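Local coordinates for protein oxalate oxidase 1 (Hordeum vulgare, PDB 2ET1) that oxidises oxalate with dioxygen at a manganese centre, giving carbon dioxide and hydrogen peroxide, which it releases into the plant cell wall space, at residues 83-88 and 160-165; 72-77 and 150-155; 103-108 and 120-125. One frame throughout, in Å; residues are numbered along the deposited sequence.

Contact 1 of 3, residues 83-88 and 160-165; sequences GTNPPH and IVFVPL. With MN (manganese (II) ion), chain B; GLV (glyoxylic acid), chain C.
Phe162 fits its ring into the hollow bounded by Asn85, Pro86 and His88. The ring's CD2 corner is the bump: Pro86 CG lies 4.0 Å from Phe162 CD2, and His88 CB is also 4.0 Å from Phe162 CD2. Farther along the same side of the ring, Asn85 OD1 meets the ring edge in plane, 3.7 Å from Phe162 CE2, with amide and ring planes 66° apart. Ile160 CG2 covers one face of the Phe162 ring, 3.6 Å above the plane near the ring centre. The imidazole of His88 is inclined 47° to the Phe162 ring, centroids 5.9 Å apart. In this cupin barrel, strand 161-162 is the end strand of its sheet within the chain and pairs with 84-89 at His88 and Phe162, an antiparallel non-hydrogen-bonded pair. A second bump, Pro164 CG, rests against Pro86 CB, while Pro87 O accepts Val163 N at 2.9 Å, in the carbonyl plane, tying the start of helix 163-169 to the corner at Pro87. His88 has CG between backbone N and carbonyl carbon (chi1 66°), and its ND1 donates to Pro86 O at 2.9 Å, restraining the ring's rotation. Its NE2 binds manganese at 2.4 Å. His90, Glu95 and His137 also bind the metal, together with glyoxylate O3 and a water. Asn85 ND2 makes a weak bond to glyoxylate O2 and a further hydrogen bond to Gln139 OE1.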
loop_
_atom_site.group_PDB
_atom_site.type_symbol
_atom_site.label_atom_id
_atom_site.label_comp_id
_atom_site.label_asym_id
_atom_site.label_seq_id
_atom_site.Cartn_x
_atom_site.Cartn_y
_atom_site.Cartn_z
ATOM N N GLY A 83 -37.174 -7.936 -8.704
ATOM C CA GLY A 83 -36.212 -6.896 -9.083
ATOM C C GLY A 83 -34.786 -7.411 -9.061
ATOM O O GLY A 83 -34.474 -8.397 -8.363
ATOM N N THR A 84 -33.916 -6.734 -9.811
ATOM C CA THR A 84 -32.506 -7.123 -9.883
ATOM C C THR A 84 -31.603 -5.916 -9.636
ATOM O O THR A 84 -31.947 -4.793 -10.000
ATOM C CB THR A 84 -32.134 -7.791 -11.250
ATOM O OG1 THR A 84 -30.793 -8.302 -11.208
ATOM C CG2 THR A 84 -32.235 -6.806 -12.410
ATOM N N ASN A 85 -30.478 -6.157 -8.969
ATOM C CA ASN A 85 -29.312 -5.286 -9.049
ATOM C C ASN A 85 -28.403 -5.989 -10.068
ATOM O O ASN A 85 -27.805 -7.028 -9.755
ATOM C CB ASN A 85 -28.658 -5.157 -7.666
ATOM C CG ASN A 85 -27.655 -4.011 -7.572
ATOM O OD1 ASN A 85 -27.689 -3.063 -8.364
ATOM N ND2 ASN A 85 -26.765 -4.085 -6.577
ATOM N N PRO A 86 -28.357 -5.473 -11.317
ATOM C CA PRO A 86 -27.812 -6.239 -12.449
ATOM C C PRO A 86 -26.301 -6.475 -12.384
ATOM O O PRO A 86 -25.602 -5.777 -11.656
ATOM C CB PRO A 86 -28.165 -5.363 -13.669
ATOM C CG PRO A 86 -28.246 -3.978 -13.131
ATOM C CD PRO A 86 -28.822 -4.130 -11.734
ATOM N N PRO A 87 -25.796 -7.468 -13.145
ATOM C CA PRO A 87 -24.350 -7.734 -13.219
ATOM C C PRO A 87 -23.514 -6.451 -13.265
ATOM O O PRO A 87 -23.643 -5.652 -14.212
ATOM C CB PRO A 87 -24.221 -8.510 -14.519
ATOM C CG PRO A 87 -25.490 -9.331 -14.539
ATOM C CD PRO A 87 -26.559 -8.406 -13.995
ATOM N N HIS A 88 -22.688 -6.250 -12.236
ATOM C CA HIS A 88 -21.869 -5.041 -12.105
ATOM C C HIS A 88 -20.506 -5.356 -11.484
ATOM O O HIS A 88 -20.296 -6.464 -10.979
ATOM C CB HIS A 88 -22.618 -3.931 -11.313
ATOM C CG HIS A 88 -22.887 -4.249 -9.864
ATOM N ND1 HIS A 88 -23.908 -5.086 -9.457
ATOM C CD2 HIS A 88 -22.290 -3.806 -8.727
ATOM C CE1 HIS A 88 -23.909 -5.162 -8.134
ATOM N NE2 HIS A 88 -22.951 -4.381 -7.667
ATOM N N ILE A 160 -18.931 2.248 -9.616
ATOM C CA ILE A 160 -19.863 1.205 -10.075
ATOM C C ILE A 160 -19.859 1.138 -11.602
ATOM O O ILE A 160 -20.186 2.121 -12.268
ATOM C CB ILE A 160 -21.319 1.429 -9.566
ATOM C CG1 ILE A 160 -21.376 1.648 -8.047
ATOM C CG2 ILE A 160 -22.195 0.219 -9.970
ATOM C CD1 ILE A 160 -22.745 2.130 -7.548
ATOM N N VAL A 161 -19.485 -0.026 -12.141
ATOM C CA VAL A 161 -19.580 -0.317 -13.576
ATOM C C VAL A 161 -20.797 -1.242 -13.767
ATOM O O VAL A 161 -20.713 -2.440 -13.497
ATOM C CB VAL A 161 -18.255 -0.985 -14.075
ATOM C CG1 VAL A 161 -18.369 -1.473 -15.516
ATOM C CG2 VAL A 161 -17.093 -0.026 -13.954
ATOM N N PHE A 162 -21.939 -0.670 -14.150
ATOM C CA PHE A 162 -23.137 -1.477 -14.440
ATOM C C PHE A 162 -22.957 -2.082 -15.832
ATOM O O PHE A 162 -22.857 -1.348 -16.822
ATOM C CB PHE A 162 -24.413 -0.621 -14.409
ATOM C CG PHE A 162 -24.909 -0.292 -13.019
ATOM C CD1 PHE A 162 -24.881 1.023 -12.553
ATOM C CD2 PHE A 162 -25.428 -1.288 -12.186
ATOM C CE1 PHE A 162 -25.368 1.354 -11.279
ATOM C CE2 PHE A 162 -25.908 -0.975 -10.893
ATOM C CZ PHE A 162 -25.883 0.349 -10.448
ATOM N N VAL A 163 -22.936 -3.408 -15.928
ATOM C CA VAL A 163 -22.559 -4.041 -17.206
ATOM C C VAL A 163 -23.557 -3.794 -18.372
ATOM O O VAL A 163 -23.130 -3.368 -19.452
ATOM C CB VAL A 163 -22.149 -5.532 -17.042
ATOM C CG1 VAL A 163 -21.913 -6.153 -18.400
ATOM C CG2 VAL A 163 -20.879 -5.636 -16.199
ATOM N N PRO A 164 -24.869 -4.045 -18.167
ATOM C CA PRO A 164 -25.811 -3.784 -19.285
ATOM C C PRO A 164 -25.843 -2.316 -19.732
ATOM O O PRO A 164 -25.748 -2.031 -20.933
ATOM C CB PRO A 164 -27.174 -4.231 -18.717
ATOM C CG PRO A 164 -26.815 -5.213 -17.610
ATOM C CD PRO A 164 -25.578 -4.602 -16.992
ATOM N N LEU A 165 -25.933 -1.391 -18.773
ATOM C CA LEU A 165 -26.000 0.034 -19.109
ATOM C C LEU A 165 -24.720 0.529 -19.793
ATOM O O LEU A 165 -24.776 1.338 -20.718
ATOM C CB LEU A 165 -26.337 0.865 -17.864
ATOM C CG LEU A 165 -26.342 2.386 -18.004
ATOM C CD1 LEU A 165 -27.391 2.852 -19.014
ATOM C CD2 LEU A 165 -26.585 3.041 -16.646
HETATM MN MN MN B . -21.859 -4.576 -5.571
HETATM C C1 GLV C . -24.467 -1.084 -4.253
HETATM O O1 GLV C . -23.410 -0.203 -4.641
HETATM C C2 GLV C . -24.067 -2.493 -4.561
HETATM O O2 GLV C . -24.929 -3.411 -4.495
HETATM O O3 GLV C . -22.871 -2.697 -4.843
HETATM O O HOH W 1 -23.592 -5.685 -4.626
#

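Contact 2 of 3, residues 72-77 and 150-155; sequences VSMNRV and VVSFNS. With GLV (glyoxylic acid), chain C.
Phe153 touches strand 73-77 through CD1 and CE1: Phe153 CD1 lies 3.5 Å from Ser73 OG, and CE1 meets the side-chain amide of Asn75, whose plane is turned 60° from that of the ring. At the ring's far corner, Phe153 CZ is 3.8 Å from glyoxylate O3, which lies in the ring plane at its edge. Asn75, an oxalate-binding residue, also borders the ligand, and Val77 CG2 packs 3.6 Å from glyoxylate O2. Were Phe153 replaced by alanine, a gap would probably open beside the ligand, and Asn75 and His90 would lose the ring they pack against. The next shell supports these groups. A chi1 of 67° brings Ser73 OG to Ser155 O, to which it donates at 2.8 Å. Val151 CG2 lies against Asn75 CB at 4.1 Å, and His90 meets the Phe153 ring edge-to-face. Beneath them the backbones hold register: Asn75 and Val151 exchange two bonds of 2.9 Å between N and O, Val151 N to Asn75 O being nearly straight (173°), whereas the Ser73 and Phe153 pair has one firm bond and one weak. On the reverse face Met74 CG sits 3.3 Å from Ser152 OG, beside Met98 of a neighbouring subunit. Adjacent antiparallel strands thus put Ser73, Asn75, Val151 and Phe153 on one inward face of a cupin beta-barrel, where Asn75 and Phe153, with Val77, border the ligand.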
loop_
_atom_site.group_PDB
_atom_site.type_symbol
_atom_site.label_atom_id
_atom_site.label_comp_id
_atom_site.label_asym_id
_atom_site.label_seq_id
_atom_site.Cartn_x
_atom_site.Cartn_y
_atom_site.Cartn_z
ATOM N N VAL A 72 -13.110 3.525 3.786
ATOM C CA VAL A 72 -14.405 2.816 3.883
ATOM C C VAL A 72 -15.597 3.623 3.329
ATOM O O VAL A 72 -15.535 4.860 3.208
ATOM C CB VAL A 72 -14.746 2.408 5.344
ATOM C CG1 VAL A 72 -13.757 1.331 5.884
ATOM C CG2 VAL A 72 -14.795 3.653 6.264
ATOM N N SER A 73 -16.660 2.897 2.976
ATOM C CA SER A 73 -17.972 3.490 2.620
ATOM C C SER A 73 -19.053 2.403 2.699
ATOM O O SER A 73 -18.735 1.227 2.894
ATOM C CB SER A 73 -17.945 4.121 1.215
ATOM O OG SER A 73 -17.797 3.143 0.195
ATOM N N MET A 74 -20.320 2.805 2.562
ATOM C CA MET A 74 -21.474 1.876 2.663
ATOM C C MET A 74 -22.573 2.285 1.693
ATOM O O MET A 74 -22.790 3.478 1.498
ATOM C CB MET A 74 -22.097 1.976 4.057
ATOM C CG MET A 74 -21.666 1.016 5.102
ATOM S SD MET A 74 -22.666 1.380 6.579
ATOM C CE MET A 74 -24.256 0.857 6.114
ATOM N N ASN A 75 -23.311 1.315 1.145
ATOM C CA ASN A 75 -24.554 1.605 0.392
ATOM C C ASN A 75 -25.706 0.752 0.935
ATOM O O ASN A 75 -25.469 -0.295 1.536
ATOM C CB ASN A 75 -24.423 1.258 -1.101
ATOM C CG ASN A 75 -23.346 2.054 -1.839
ATOM O OD1 ASN A 75 -22.904 1.625 -2.917
ATOM N ND2 ASN A 75 -22.936 3.190 -1.301
ATOM N N ARG A 76 -26.941 1.206 0.714
ATOM C CA ARG A 76 -28.153 0.403 0.949
ATOM C C ARG A 76 -28.766 0.070 -0.417
ATOM O O ARG A 76 -28.738 0.907 -1.325
ATOM C CB ARG A 76 -29.144 1.192 1.820
ATOM C CG ARG A 76 -30.526 0.552 1.939
ATOM C CD ARG A 76 -31.465 1.368 2.847
ATOM N NE ARG A 76 -32.795 0.759 2.844
ATOM C CZ ARG A 76 -33.623 0.716 3.888
ATOM N NH1 ARG A 76 -33.286 1.265 5.051
ATOM N NH2 ARG A 76 -34.801 0.120 3.759
ATOM N N VAL A 77 -29.314 -1.140 -0.581
ATOM C CA VAL A 77 -30.019 -1.486 -1.838
ATOM C C VAL A 77 -31.371 -2.100 -1.509
ATOM O O VAL A 77 -31.440 -3.044 -0.717
ATOM C CB VAL A 77 -29.198 -2.448 -2.755
ATOM C CG1 VAL A 77 -29.862 -2.600 -4.132
ATOM C CG2 VAL A 77 -27.759 -1.932 -2.908
ATOM N N VAL A 150 -27.589 -4.101 3.199
ATOM C CA VAL A 150 -26.622 -3.014 3.435
ATOM C C VAL A 150 -25.228 -3.603 3.188
ATOM O O VAL A 150 -24.912 -4.673 3.719
ATOM C CB VAL A 150 -26.748 -2.443 4.877
ATOM C CG1 VAL A 150 -25.632 -1.450 5.164
ATOM C CG2 VAL A 150 -28.113 -1.772 5.087
ATOM N N VAL A 151 -24.408 -2.909 2.393
ATOM C CA VAL A 151 -23.092 -3.421 1.973
ATOM C C VAL A 151 -22.013 -2.389 2.280
ATOM O O VAL A 151 -22.276 -1.187 2.211
ATOM C CB VAL A 151 -23.065 -3.804 0.466
ATOM C CG1 VAL A 151 -24.132 -4.853 0.181
ATOM C CG2 VAL A 151 -23.300 -2.607 -0.431
ATOM N N SER A 152 -20.820 -2.869 2.638
ATOM C CA SER A 152 -19.693 -1.994 2.977
ATOM C C SER A 152 -18.531 -2.276 2.017
ATOM O O SER A 152 -18.447 -3.375 1.448
ATOM C CB SER A 152 -19.243 -2.247 4.424
ATOM O OG SER A 152 -20.291 -1.959 5.350
ATOM N N PHE A 153 -17.638 -1.299 1.861
ATOM C CA PHE A 153 -16.510 -1.406 0.921
ATOM C C PHE A 153 -15.212 -0.981 1.584
ATOM O O PHE A 153 -15.227 -0.091 2.444
ATOM C CB PHE A 153 -16.719 -0.490 -0.302
ATOM C CG PHE A 153 -18.011 -0.734 -1.048
ATOM C CD1 PHE A 153 -19.159 -0.001 -0.729
ATOM C CD2 PHE A 153 -18.068 -1.668 -2.085
ATOM C CE1 PHE A 153 -20.366 -0.229 -1.409
ATOM C CE2 PHE A 153 -19.271 -1.920 -2.774
ATOM C CZ PHE A 153 -20.422 -1.184 -2.436
ATOM N N ASN A 154 -14.086 -1.566 1.165
ATOM C CA ASN A 154 -12.771 -1.021 1.577
ATOM C C ASN A 154 -12.251 0.116 0.681
ATOM O O ASN A 154 -11.061 0.185 0.379
ATOM C CB ASN A 154 -11.697 -2.115 1.814
ATOM C CG ASN A 154 -11.258 -2.836 0.544
ATOM O OD1 ASN A 154 -10.182 -3.477 0.541
ATOM N ND2 ASN A 154 -12.047 -2.758 -0.510
ATOM N N SER A 155 -13.168 1.002 0.267
ATOM C CA SER A 155 -12.811 2.264 -0.400
ATOM C C SER A 155 -13.844 3.344 -0.060
ATOM O O SER A 155 -15.030 3.040 0.137
ATOM C CB SER A 155 -12.758 2.106 -1.924
ATOM O OG SER A 155 -12.463 3.372 -2.547
HETATM C C1 GLV C . -24.467 -1.084 -4.253
HETATM O O1 GLV C . -23.410 -0.203 -4.641
HETATM C C2 GLV C . -24.067 -2.493 -4.561
HETATM O O2 GLV C . -24.929 -3.411 -4.495
HETATM O O3 GLV C . -22.871 -2.697 -4.843
#

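Contact 3 of 3, residues 103-108 and 120-125; sequences ELLVGI and SRVVRA
Glu103 and Arg124 close the open end of a beta hairpin, strands 104-109 and 118-123 of the cupin barrel, with a salt bridge. Arg124 NE lies 3.0 Å from Glu103 OE1 and donates to its anti lone pair, the N-H pointing at it at 170° and the oxygen lying in the guanidinium plane. Glu103 carries its carboxylate there on an extended chain whose CG stands anti to the carbonyl carbon (chi1 -49°), and its CB packs on Val122 CG1. That methyl also covers one face of the guanidinium, 3.6 Å above its plane and toward the rim.

At Leu104 the antiparallel pairing begins: Leu104 N and O both bond to Val123, the shorter bond being Val123 N to Leu104 O at 2.8 Å. The Leu104 side chain turns inward against Val99 of strand 95-101.

Leu105 points to the other side, with Val122 and Ser120. Its CD1 lies over the backbone of Arg121 and is 4.1 Å from Ser120 CB, and Phe138 also packs on this leucine.

Val106 returns to the face of Leu104 and Val123. Its two backbone bonds go to Arg121, Val106 N to Arg121 O at 3.0 Å being almost straight (176°). The tightest apolar contact between the two strands is made here by two methyl groups: Val106 CG2 and Val123 CG2, each anti to its own carbonyl carbon, meet at 3.7 Å. Phe38 of a neighbouring subunit packs on Val106, Arg121 and Val123, so the neighbouring subunit covers part of this face.

Gly107, from which the strand continues through Ile108 toward Ile131, pairs with Ser120 in the non-hydrogen-bonded manner, Gly107 CA lying 4.0 Å from Ser120 CB.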
loop_
_atom_site.group_PDB
_atom_site.type_symbol
_atom_site.label_atom_id
_atom_site.label_comp_id
_atom_site.label_asym_id
_atom_site.label_seq_id
_atom_site.Cartn_x
_atom_site.Cartn_y
_atom_site.Cartn_z
ATOM N N GLU A 103 -35.438 -12.340 0.578
ATOM C CA GLU A 103 -34.667 -13.463 0.034
ATOM C C GLU A 103 -34.010 -13.050 -1.282
ATOM O O GLU A 103 -34.705 -12.777 -2.270
ATOM C CB GLU A 103 -35.566 -14.680 -0.229
ATOM C CG GLU A 103 -36.496 -15.079 0.916
ATOM C CD GLU A 103 -37.366 -16.268 0.544
ATOM O OE1 GLU A 103 -36.909 -17.412 0.735
ATOM O OE2 GLU A 103 -38.502 -16.052 0.064
ATOM N N LEU A 104 -32.675 -13.002 -1.297
ATOM C CA LEU A 104 -31.934 -12.578 -2.491
ATOM C C LEU A 104 -31.021 -13.678 -3.049
ATOM O O LEU A 104 -30.151 -14.188 -2.334
ATOM C CB LEU A 104 -31.084 -11.328 -2.180
ATOM C CG LEU A 104 -31.760 -10.002 -1.821
ATOM C CD1 LEU A 104 -30.705 -8.979 -1.388
ATOM C CD2 LEU A 104 -32.530 -9.466 -3.018
ATOM N N LEU A 105 -31.216 -14.041 -4.314
ATOM C CA LEU A 105 -30.214 -14.836 -5.028
ATOM C C LEU A 105 -28.997 -13.922 -5.274
ATOM O O LEU A 105 -29.118 -12.898 -5.961
ATOM C CB LEU A 105 -30.766 -15.373 -6.359
ATOM C CG LEU A 105 -29.741 -16.177 -7.181
ATOM C CD1 LEU A 105 -29.420 -17.526 -6.510
ATOM C CD2 LEU A 105 -30.204 -16.372 -8.636
ATOM N N VAL A 106 -27.852 -14.284 -4.703
ATOM C CA VAL A 106 -26.605 -13.501 -4.861
ATOM C C VAL A 106 -25.625 -14.328 -5.687
ATOM O O VAL A 106 -25.332 -15.480 -5.329
ATOM C CB VAL A 106 -25.976 -13.156 -3.483
ATOM C CG1 VAL A 106 -24.642 -12.397 -3.663
ATOM C CG2 VAL A 106 -26.949 -12.324 -2.635
ATOM N N GLY A 107 -25.126 -13.762 -6.792
ATOM C CA GLY A 107 -24.165 -14.476 -7.654
ATOM C C GLY A 107 -22.839 -13.738 -7.802
ATOM O O GLY A 107 -22.824 -12.510 -7.966
ATOM N N ILE A 108 -21.742 -14.503 -7.762
ATOM C CA ILE A 108 -20.372 -13.980 -7.894
ATOM C C ILE A 108 -19.644 -14.791 -8.955
ATOM O O ILE A 108 -19.683 -16.027 -8.924
ATOM C CB ILE A 108 -19.583 -14.068 -6.554
ATOM C CG1 ILE A 108 -20.354 -13.357 -5.441
ATOM C CG2 ILE A 108 -18.188 -13.461 -6.704
ATOM C CD1 ILE A 108 -20.858 -14.261 -4.371
ATOM N N SER A 120 -23.435 -19.109 -6.625
ATOM C CA SER A 120 -24.693 -18.438 -6.287
ATOM C C SER A 120 -25.473 -19.156 -5.200
ATOM O O SER A 120 -25.496 -20.389 -5.150
ATOM C CB SER A 120 -25.553 -18.185 -7.531
ATOM O OG SER A 120 -25.999 -19.406 -8.124
ATOM N N ARG A 121 -26.122 -18.364 -4.345
ATOM C CA ARG A 121 -26.833 -18.870 -3.167
ATOM C C ARG A 121 -28.008 -17.942 -2.827
ATOM O O ARG A 121 -27.896 -16.722 -2.979
ATOM C CB ARG A 121 -25.847 -18.911 -1.979
ATOM C CG ARG A 121 -26.370 -19.499 -0.700
ATOM C CD ARG A 121 -25.357 -19.418 0.432
ATOM N NE ARG A 121 -25.848 -20.132 1.603
ATOM C CZ ARG A 121 -25.136 -20.424 2.686
ATOM N NH1 ARG A 121 -23.864 -20.050 2.788
ATOM N NH2 ARG A 121 -25.701 -21.100 3.680
ATOM N N VAL A 122 -29.123 -18.497 -2.346
ATOM C CA VAL A 122 -30.182 -17.642 -1.777
ATOM C C VAL A 122 -29.759 -17.220 -0.365
ATOM O O VAL A 122 -29.502 -18.072 0.490
ATOM C CB VAL A 122 -31.563 -18.349 -1.757
ATOM C CG1 VAL A 122 -32.629 -17.423 -1.168
ATOM C CG2 VAL A 122 -31.953 -18.773 -3.181
ATOM N N VAL A 123 -29.661 -15.900 -0.154
ATOM C CA VAL A 123 -29.195 -15.290 1.102
ATOM C C VAL A 123 -30.369 -14.592 1.821
ATOM O O VAL A 123 -31.087 -13.779 1.217
ATOM C CB VAL A 123 -28.046 -14.263 0.810
ATOM C CG1 VAL A 123 -27.501 -13.644 2.087
ATOM C CG2 VAL A 123 -26.900 -14.936 0.032
ATOM N N ARG A 124 -30.561 -14.916 3.102
ATOM C CA ARG A 124 -31.738 -14.437 3.867
ATOM C C ARG A 124 -31.312 -13.541 5.042
ATOM O O ARG A 124 -30.112 -13.270 5.207
ATOM C CB ARG A 124 -32.624 -15.625 4.312
ATOM C CG ARG A 124 -33.087 -16.494 3.130
ATOM C CD ARG A 124 -34.064 -17.601 3.502
ATOM N NE ARG A 124 -34.514 -18.349 2.323
ATOM C CZ ARG A 124 -33.875 -19.388 1.779
ATOM N NH1 ARG A 124 -32.728 -19.824 2.284
ATOM N NH2 ARG A 124 -34.384 -19.984 0.700
ATOM N N ALA A 125 -32.277 -13.044 5.825
ATOM C CA ALA A 125 -31.978 -12.052 6.884
ATOM C C ALA A 125 -30.848 -12.469 7.825
ATOM O O ALA A 125 -30.877 -13.561 8.400
ATOM C CB ALA A 125 -33.244 -11.714 7.701
#

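How the contacts relate
Contacts 1 and 2 are buried near the chain centre, while contact 3, its centre about 17 Å from that of the chain, is only partly buried. The two sheets divide them: contact 2 belongs to the sheet holding 73-79 and 147-153, whereas contacts 1 and 3 lie near opposite ends of the other, joined through 137-141. Contacts 1 and 2 both border the glyoxylate and touch where Asn85 packs against Val77; contact 1 brings a metal ligand and an amide, contact 2 a ring and a second amide. Contact 3 touches neither and is nested along the chain inside both loops. Its charged pair sits toward solvent, in contrast to their metal and ligand chemistry.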